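Local coordinates for protein TsrE (Streptomyces laurentii, PDB 7CWW) that probably acts as a cyclase in the biosynthesis of a thiopeptide antibiotic, at residues Ala293-Tyr299 with Ile357-Pro362. Numbering follows the deposited sequence.
Sequences AIADNTY and IRSVRP
Asn297 joins the break between helices 286-296 and 298-306 to the C-terminal end of helix 353-359, a worked example of one amide serving both as helix N-cap and as cross-link. Its CB points toward 357-362, and CG, anti to the backbone N (chi1 -167°), carries the amide to the carbonyls of Ile357 and Val360. At CG the amide divides its work. OD1 caps the new helix by accepting from Tyr300 N, and a water that donates to it at 3.0 Å also donates to Val360 O. ND2 makes two bonds, both close to the amide plane: a nearly straight one (164°) to a lone pair of Val360 O at 3.0 Å, and a more bent one (130°) to Ile357 O at 2.9 Å. Val360 N reaches Ile357 O from the opposite face of that carbonyl. Apolar contacts flank the amide: Ile357 CG2 lies 3.9 Å from Ala293 CB, while Pro362 CG sits over one face of the Tyr299 ring, 3.9 Å from its centroid, in a CH-pi contact. Beyond the ring, Tyr299 OH is hydrogen-bonded to Ser156 OG. Using both ends of its amide, buried Asn297 ties two carbonyls at the end of helix 353-359 to the start of helix 298-306, which implies a well-defined amide orientation.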
# COMPACT_ATOMS: atom_id res chain seq x y z
N ALA A 293 -13.78 18.29 13.26
CA ALA A 293 -12.93 19.17 12.47
C ALA A 293 -13.15 18.95 10.97
O ALA A 293 -13.32 19.91 10.21
CB ALA A 293 -11.46 18.95 12.83
N ILE A 294 -13.15 17.69 10.54
CA ILE A 294 -13.41 17.42 9.13
C ILE A 294 -14.81 17.86 8.75
O ILE A 294 -15.01 18.50 7.71
CB ILE A 294 -13.20 15.93 8.83
CG1 ILE A 294 -11.77 15.52 9.13
CG2 ILE A 294 -13.54 15.63 7.38
CD1 ILE A 294 -11.68 14.23 9.90
N ALA A 295 -15.79 17.55 9.60
CA ALA A 295 -17.19 17.85 9.28
C ALA A 295 -17.42 19.34 9.09
O ALA A 295 -18.28 19.73 8.30
CB ALA A 295 -18.10 17.31 10.39
N ASP A 296 -16.66 20.18 9.79
CA ASP A 296 -16.83 21.62 9.66
C ASP A 296 -16.02 22.23 8.52
O ASP A 296 -16.22 23.41 8.21
CB ASP A 296 -16.44 22.31 10.98
CG ASP A 296 -17.26 21.84 12.16
OD1 ASP A 296 -18.02 20.85 12.01
OD2 ASP A 296 -17.16 22.46 13.23
N ASN A 297 -15.13 21.47 7.90
CA ASN A 297 -14.23 22.02 6.87
C ASN A 297 -14.71 21.51 5.52
O ASN A 297 -14.22 20.51 5.00
CB ASN A 297 -12.78 21.65 7.13
CG ASN A 297 -11.82 22.45 6.28
OD1 ASN A 297 -12.16 22.89 5.18
ND2 ASN A 297 -10.61 22.66 6.79
N THR A 298 -15.66 22.24 4.94
CA THR A 298 -16.19 21.88 3.63
C THR A 298 -15.11 21.88 2.57
O THR A 298 -15.08 21.01 1.68
CB THR A 298 -17.32 22.84 3.26
OG1 THR A 298 -18.51 22.43 3.93
CG2 THR A 298 -17.55 22.87 1.76
N TYR A 299 -14.19 22.84 2.65
CA TYR A 299 -13.13 22.94 1.65
C TYR A 299 -12.25 21.70 1.66
O TYR A 299 -11.96 21.11 0.61
CB TYR A 299 -12.31 24.20 1.90
CG TYR A 299 -11.05 24.24 1.08
CD1 TYR A 299 -11.10 24.55 -0.26
CD2 TYR A 299 -9.81 23.95 1.65
CE1 TYR A 299 -9.95 24.59 -1.02
CE2 TYR A 299 -8.66 23.98 0.90
CZ TYR A 299 -8.74 24.30 -0.44
OH TYR A 299 -7.61 24.34 -1.22
N ILE A 357 -6.27 20.13 10.65
CA ILE A 357 -7.41 20.06 9.73
C ILE A 357 -8.13 21.40 9.67
O ILE A 357 -8.46 21.89 8.58
CB ILE A 357 -8.37 18.92 10.15
CG1 ILE A 357 -7.68 17.56 9.99
CG2 ILE A 357 -9.65 18.97 9.33
CD1 ILE A 357 -8.23 16.49 10.91
N ARG A 358 -8.34 22.03 10.83
CA ARG A 358 -9.04 23.32 10.86
C ARG A 358 -8.30 24.39 10.05
O ARG A 358 -8.92 25.35 9.58
CB ARG A 358 -9.22 23.79 12.30
CG ARG A 358 -10.39 23.17 13.04
CD ARG A 358 -10.67 23.91 14.35
NE ARG A 358 -9.54 23.90 15.28
CZ ARG A 358 -9.38 22.99 16.24
NH1 ARG A 358 -10.26 22.01 16.37
NH2 ARG A 358 -8.34 23.05 17.05
N SER A 359 -6.99 24.25 9.89
CA SER A 359 -6.21 25.30 9.23
C SER A 359 -6.17 25.15 7.72
O SER A 359 -5.66 26.05 7.04
CB SER A 359 -4.78 25.33 9.79
OG SER A 359 -4.07 24.19 9.38
N VAL A 360 -6.69 24.06 7.15
CA VAL A 360 -6.70 23.89 5.70
C VAL A 360 -7.75 24.82 5.11
O VAL A 360 -8.95 24.64 5.33
CB VAL A 360 -6.95 22.43 5.31
CG1 VAL A 360 -6.83 22.26 3.80
CG2 VAL A 360 -5.95 21.51 6.02
N ARG A 361 -7.31 25.81 4.34
CA ARG A 361 -8.18 26.83 3.79
C ARG A 361 -7.76 27.13 2.37
O ARG A 361 -6.62 26.82 1.98
CB ARG A 361 -8.13 28.12 4.63
CG ARG A 361 -8.69 27.99 6.05
CD ARG A 361 -8.11 29.08 6.95
NE ARG A 361 -6.68 29.29 6.69
CZ ARG A 361 -5.71 29.08 7.58
NH1 ARG A 361 -6.01 28.67 8.81
NH2 ARG A 361 -4.45 29.29 7.25
N PRO A 362 -8.63 27.72 1.56
CA PRO A 362 -8.23 28.09 0.20
C PRO A 362 -7.22 29.22 0.24
O PRO A 362 -7.37 30.17 1.02
CB PRO A 362 -9.54 28.54 -0.46
CG PRO A 362 -10.63 28.07 0.45
CD PRO A 362 -10.03 28.09 1.82
O HOH W 1 -11.67 25.79 5.59